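Local coordinates for CheC-like superfamily protein (Shewanella oneidensis, PDB 3H2D) that probably acts in chemotaxis as a CheX-type phosphatase of the CheC-like superfamily, at residues B[73-78]-B[87-92]; B[135-140]-B[146-151]. All blocks are in the same frame, centred on the assembly; numbering follows the deposited sequence. Where two conformers were deposited one is given.

Interaction 1 (B[73-78]-B[87-92]); sequences NMLGEN and TDLVGE
Leu-89 meets both Leu-75 and Met-74, and these two apolar contacts carry the whole interaction. Leu-75 and Leu-89 meet tip to tip. CD1 of Leu-75 faces the fork of Leu-89, 4.1 Å from Leu-89 CD2 and 4.2 Å from Leu-89 CD1. Leu-89 gets there because its CG stands anti to the backbone N (chi1 -179°), which sends both methyls out from helix 84-107. Met-74 is a selenomethionine. Its SE lies 4.2 Å from Leu-89 CD1, so that one methyl is shared between the selenium and the leucine tip of the neighbouring residue.

No hydrogen bond joins the two segments. Several polar side chains are bonded to partners outside them. Asn-73 bonds through ND2 to Ala-22 O and through OD1 to Gln-69. Asp-88 makes a salt bridge to Lys-130 of the second subunit, and Thr-87 OG1 bonds to the same lysine.

The backbones stay well apart, with 9.1 Å between the CA atoms of Leu-75 and Leu-89. Helix 64-75 ends here, and Gly-76 leaves it with a positive phi of 82°. The contact thus joins the C-terminal end of helix 64-75 to an early part of helix 84-107. Leu-89 also packs on Met-71, one turn back on helix 64-75. With 133 Å² buried, methyls and selenium hold the segments together by dispersion alone, with Leu-89 buried and Leu-75 left largely exposed.

Interaction 2 (B[135-140]-B[146-151]); sequences KIIMPF and TAFIEV
The CE1-CZ side of the Phe-140 ring reaches Ile-149, two residues along from its strand partner Ala-147. CG of Phe-140 is anti to the carbonyl carbon (chi1 -62°), and the ring swings across to the other strand. There Ile-149 CD1 sits 3.8 Å from both CE1 and CZ of Phe-140. The methyl of Ala-147 is short, which probably lets the ring pass: its CB is 4.4 Å from Phe-140 CB, and the carbonyl O of Ala-147 lies in plane at the ring edge. Replacing Phe-140 by an alanine is likely to leave a gap beside Ile-149 CD1 and to take an apolar partner from Leu-11 and Leu-14 of helix 8-21. Farther along this face, Met-138 CG rests by Ile-149 CB, and Ile-136 CD1 lies alongside Val-151 CG1.

The two segments are the arms of a beta hairpin, strands 135-142 and 145-153, inside the antiparallel sheet of this CheX-family protein. Ile-136/Val-151, Met-138/Ile-149 and Phe-140/Ala-147 are hydrogen-bonded pairs, each with two N-H...O bonds. The straightest runs from Ile-136 N to Val-151 O, 2.9 Å with 174° at the hydrogen. Strand 27-33 flanks the first arm and strand 54-62 the second.

The other face carries Ile-137, Pro-139, Phe-148 and Glu-150. The Phe-148 ring comes beside the proline, its CE2 3.8 Å from Pro-139 CB. Ile-137 CD1 fits between this ring and the carboxylate, 4.3 Å from Phe-148 CD2 and 4.0 Å from Glu-150 OE1. The extended Glu-150 chain brings OE2 to 3.6 Å from Lys-135 CB, while its OE1 forms a salt bridge to Lys-34.

The two interactions come in series along the chain: interaction 1 is complete before interaction 2 begins. Their centres are about 20 Å apart, and their nearest atoms about 9 Å, so they do not touch. They share no helix or strand. Interaction 1 joins helices 64-75 and 84-107 near the outside, its centre about 14 Å from the centre of the chain. Interaction 2 joins two neighbouring strands of the six-stranded antiparallel sheet, its centre about 7 Å from that point. Strand 54-62 leads into helix 64-75 and also borders strand 145-153, which links the two regions. The buried hairpin belongs to the core, whereas the helix pair lies beside the contact with the second subunit.

Interaction 1 (B[73-78]-B[87-92])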
loop_
_atom_site.group_PDB
_atom_site.type_symbol
_atom_site.label_atom_id
_atom_site.label_comp_id
_atom_site.label_asym_id
_atom_site.label_seq_id
_atom_site.Cartn_x
_atom_site.Cartn_y
_atom_site.Cartn_z
ATOM N N ASN B 73 -10.556 -2.304 22.490
ATOM C CA ASN B 73 -10.304 -3.556 23.185
ATOM C C ASN B 73 -8.812 -3.808 23.431
ATOM O O ASN B 73 -8.422 -4.332 24.469
ATOM C CB ASN B 73 -10.866 -4.715 22.378
ATOM C CG ASN B 73 -12.378 -4.763 22.390
ATOM O OD1 ASN B 73 -13.052 -3.883 22.932
ATOM N ND2 ASN B 73 -12.914 -5.790 21.774
HETATM N N MSE B 74 -7.994 -3.407 22.469
HETATM C CA MSE B 74 -6.542 -3.615 22.541
HETATM C C MSE B 74 -5.833 -2.591 23.422
HETATM O O MSE B 74 -4.945 -2.959 24.197
HETATM C CB MSE B 74 -5.937 -3.629 21.143
HETATM C CG MSE B 74 -6.377 -4.796 20.328
HETATM SE SE MSE B 74 -5.376 -4.971 18.714
HETATM C CE MSE B 74 -3.650 -5.496 19.427
ATOM N N LEU B 75 -6.244 -1.332 23.335
ATOM C CA LEU B 75 -5.545 -0.219 24.028
ATOM C C LEU B 75 -6.377 0.536 25.080
ATOM O O LEU B 75 -5.851 1.347 25.812
ATOM C CB LEU B 75 -4.999 0.780 22.989
ATOM C CG LEU B 75 -4.087 0.199 21.904
ATOM C CD1 LEU B 75 -3.790 1.265 20.841
ATOM C CD2 LEU B 75 -2.788 -0.415 22.527
ATOM N N GLY B 76 -7.670 0.272 25.162
ATOM C CA GLY B 76 -8.465 0.841 26.197
ATOM C C GLY B 76 -8.917 2.244 25.887
ATOM O O GLY B 76 -9.342 2.973 26.769
ATOM N N GLU B 77 -8.815 2.632 24.633
ATOM C CA GLU B 77 -9.346 3.916 24.226
ATOM C C GLU B 77 -9.623 3.945 22.767
ATOM O O GLU B 77 -9.294 3.024 22.047
ATOM C CB GLU B 77 -8.384 5.014 24.573
ATOM C CG GLU B 77 -6.941 4.747 24.213
ATOM C CD GLU B 77 -6.086 5.799 24.870
ATOM O OE1 GLU B 77 -6.482 6.967 24.762
ATOM O OE2 GLU B 77 -5.068 5.482 25.505
ATOM N N ASN B 78 -10.310 4.975 22.336
ATOM C CA ASN B 78 -10.310 5.253 20.906
ATOM C C ASN B 78 -10.822 6.649 20.692
ATOM O O ASN B 78 -11.720 7.128 21.387
ATOM C CB ASN B 78 -11.144 4.256 20.083
ATOM C CG ASN B 78 -12.622 4.559 20.194
ATOM O OD1 ASN B 78 -13.217 5.282 19.355
ATOM N ND2 ASN B 78 -13.193 4.114 21.291
ATOM N N THR B 87 -4.004 4.746 12.906
ATOM C CA THR B 87 -3.154 4.251 11.826
ATOM C C THR B 87 -1.891 3.535 12.365
ATOM O O THR B 87 -1.495 2.526 11.808
ATOM C CB THR B 87 -2.818 5.319 10.775
ATOM O OG1 THR B 87 -1.869 6.270 11.307
ATOM C CG2 THR B 87 -4.137 5.988 10.223
ATOM N N ASP B 88 -1.300 4.040 13.444
ATOM C CA ASP B 88 -0.208 3.326 14.104
ATOM C C ASP B 88 -0.633 1.905 14.529
ATOM O O ASP B 88 0.075 0.954 14.267
ATOM C CB ASP B 88 0.245 4.079 15.352
ATOM C CG ASP B 88 1.037 5.305 15.046
ATOM O OD1 ASP B 88 1.454 5.549 13.892
ATOM O OD2 ASP B 88 1.283 6.022 16.016
ATOM N N LEU B 89 -1.808 1.756 15.128
ATOM C CA LEU B 89 -2.255 0.428 15.540
ATOM C C LEU B 89 -2.470 -0.493 14.333
ATOM O O LEU B 89 -2.109 -1.651 14.379
ATOM C CB LEU B 89 -3.555 0.496 16.360
ATOM C CG LEU B 89 -4.087 -0.872 16.871
ATOM C CD1 LEU B 89 -3.091 -1.550 17.823
ATOM C CD2 LEU B 89 -5.407 -0.668 17.583
ATOM N N VAL B 90 -3.078 0.025 13.280
ATOM C CA VAL B 90 -3.273 -0.763 12.072
ATOM C C VAL B 90 -1.922 -1.211 11.501
ATOM O O VAL B 90 -1.785 -2.351 11.017
ATOM C CB VAL B 90 -4.139 0.002 11.047
ATOM C CG1 VAL B 90 -4.141 -0.710 9.667
ATOM C CG2 VAL B 90 -5.579 0.176 11.627
ATOM N N GLY B 91 -0.921 -0.341 11.551
ATOM C CA GLY B 91 0.434 -0.688 11.131
ATOM C C GLY B 91 0.978 -1.835 11.940
ATOM O O GLY B 91 1.546 -2.771 11.379
ATOM N N GLU B 92 0.786 -1.790 13.253
ATOM C CA GLU B 92 1.265 -2.870 14.133
ATOM C C GLU B 92 0.502 -4.158 13.922
ATOM O O GLU B 92 1.101 -5.217 13.889
ATOM C CB GLU B 92 1.228 -2.474 15.616
ATOM C CG GLU B 92 2.289 -1.453 15.996
ATOM C CD GLU B 92 3.714 -1.963 15.647
ATOM O OE1 GLU B 92 3.992 -3.168 15.853
ATOM O OE2 GLU B 92 4.537 -1.182 15.115
#

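Interaction 2 (B[135-140]-B[146-151])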
loop_
_atom_site.group_PDB
_atom_site.type_symbol
_atom_site.label_atom_id
_atom_site.label_comp_id
_atom_site.label_asym_id
_atom_site.label_seq_id
_atom_site.Cartn_x
_atom_site.Cartn_y
_atom_site.Cartn_z
ATOM N N LYS B 135 -5.183 -13.499 -7.101
ATOM C CA LYS B 135 -5.555 -12.583 -6.025
ATOM C C LYS B 135 -6.528 -13.368 -5.168
ATOM O O LYS B 135 -7.536 -13.825 -5.676
ATOM C CB LYS B 135 -6.246 -11.318 -6.577
ATOM C CG LYS B 135 -5.300 -10.290 -7.287
ATOM C CD LYS B 135 -5.042 -10.609 -8.733
ATOM C CE LYS B 135 -4.014 -9.695 -9.384
ATOM N NZ LYS B 135 -3.580 -10.237 -10.683
ATOM N N ILE B 136 -6.225 -13.540 -3.889
ATOM C CA ILE B 136 -7.101 -14.273 -2.968
ATOM C C ILE B 136 -7.648 -13.292 -1.933
ATOM O O ILE B 136 -6.889 -12.603 -1.272
ATOM C CB ILE B 136 -6.356 -15.380 -2.206
ATOM C CG1 ILE B 136 -5.624 -16.325 -3.144
ATOM C CG2 ILE B 136 -7.297 -16.126 -1.297
ATOM C CD1 ILE B 136 -4.651 -17.222 -2.370
ATOM N N ILE B 137 -8.966 -13.215 -1.815
ATOM C CA ILE B 137 -9.581 -12.311 -0.884
ATOM C C ILE B 137 -10.568 -13.053 0.007
ATOM O O ILE B 137 -11.227 -14.008 -0.417
ATOM C CB ILE B 137 -10.303 -11.165 -1.610
ATOM C CG1 ILE B 137 -10.925 -10.202 -0.602
ATOM C CG2 ILE B 137 -11.369 -11.681 -2.535
ATOM C CD1 ILE B 137 -11.164 -8.788 -1.184
HETATM N N MSE B 138 -10.677 -12.602 1.245
HETATM C CA MSE B 138 -11.668 -13.162 2.135
HETATM C C MSE B 138 -12.216 -12.107 3.052
HETATM O O MSE B 138 -11.466 -11.302 3.589
HETATM C CB MSE B 138 -11.086 -14.292 2.960
HETATM C CG MSE B 138 -10.122 -13.887 4.033
HETATM SE SE MSE B 138 -9.571 -15.564 4.904
HETATM C CE MSE B 138 -10.995 -15.746 6.204
ATOM N N PRO B 139 -13.534 -12.114 3.223
ATOM C CA PRO B 139 -14.196 -11.213 4.167
ATOM C C PRO B 139 -14.185 -11.768 5.596
ATOM O O PRO B 139 -14.063 -13.003 5.786
ATOM C CB PRO B 139 -15.613 -11.133 3.601
ATOM C CG PRO B 139 -15.830 -12.500 3.103
ATOM C CD PRO B 139 -14.515 -12.946 2.503
ATOM N N PHE B 140 -14.316 -10.863 6.563
ATOM C CA PHE B 140 -14.575 -11.174 7.978
ATOM C C PHE B 140 -15.721 -10.296 8.500
ATOM O O PHE B 140 -15.728 -9.069 8.266
ATOM C CB PHE B 140 -13.347 -10.869 8.847
ATOM C CG PHE B 140 -12.157 -11.657 8.501
ATOM C CD1 PHE B 140 -11.368 -11.289 7.430
ATOM C CD2 PHE B 140 -11.796 -12.754 9.250
ATOM C CE1 PHE B 140 -10.230 -12.009 7.111
ATOM C CE2 PHE B 140 -10.661 -13.477 8.934
ATOM C CZ PHE B 140 -9.898 -13.123 7.864
ATOM N N THR B 146 -17.219 -4.927 8.911
ATOM C CA THR B 146 -16.502 -5.868 8.056
ATOM C C THR B 146 -15.005 -5.551 7.881
ATOM O O THR B 146 -14.575 -4.393 7.856
ATOM C CB THR B 146 -17.193 -5.921 6.661
ATOM O OG1 THR B 146 -18.622 -6.069 6.849
ATOM C CG2 THR B 146 -16.627 -7.066 5.819
ATOM N N ALA B 147 -14.204 -6.608 7.760
ATOM C CA ALA B 147 -12.820 -6.492 7.373
ATOM C C ALA B 147 -12.568 -7.435 6.204
ATOM O O ALA B 147 -13.362 -8.331 5.942
ATOM C CB ALA B 147 -11.849 -6.771 8.574
ATOM N N PHE B 148 -11.478 -7.198 5.493
ATOM C CA PHE B 148 -11.035 -8.048 4.382
ATOM C C PHE B 148 -9.531 -8.212 4.424
ATOM O O PHE B 148 -8.808 -7.247 4.698
ATOM C CB PHE B 148 -11.361 -7.409 3.015
ATOM C CG PHE B 148 -12.790 -7.079 2.816
ATOM C CD1 PHE B 148 -13.263 -5.853 3.156
ATOM C CD2 PHE B 148 -13.654 -7.998 2.248
ATOM C CE1 PHE B 148 -14.583 -5.531 2.930
ATOM C CE2 PHE B 148 -14.960 -7.688 2.026
ATOM C CZ PHE B 148 -15.432 -6.464 2.371
ATOM N N ILE B 149 -9.067 -9.435 4.158
ATOM C CA ILE B 149 -7.679 -9.671 3.840
ATOM C C ILE B 149 -7.616 -10.005 2.369
ATOM O O ILE B 149 -8.440 -10.747 1.868
ATOM C CB ILE B 149 -7.041 -10.870 4.605
ATOM C CG1 ILE B 149 -6.796 -10.555 6.048
ATOM C CG2 ILE B 149 -5.697 -11.246 3.974
ATOM C CD1 ILE B 149 -6.450 -11.838 6.891
ATOM N N GLU B 150 -6.665 -9.403 1.672
ATOM C CA GLU B 150 -6.322 -9.795 0.332
ATOM C C GLU B 150 -4.812 -10.065 0.220
ATOM O O GLU B 150 -3.996 -9.251 0.671
ATOM C CB GLU B 150 -6.773 -8.737 -0.679
ATOM C CG GLU B 150 -6.540 -9.149 -2.133
ATOM C CD GLU B 150 -7.141 -8.230 -3.204
ATOM O OE1 GLU B 150 -7.884 -7.269 -2.869
ATOM O OE2 GLU B 150 -6.848 -8.493 -4.405
ATOM N N VAL B 151 -4.452 -11.197 -0.387
ATOM C CA VAL B 151 -3.051 -11.476 -0.710
ATOM C C VAL B 151 -2.885 -11.750 -2.210
ATOM O O VAL B 151 -3.803 -12.234 -2.882
ATOM C CB VAL B 151 -2.475 -12.645 0.157
ATOM C CG1 VAL B 151 -2.814 -14.005 -0.443
ATOM C CG2 VAL B 151 -0.975 -12.513 0.283
#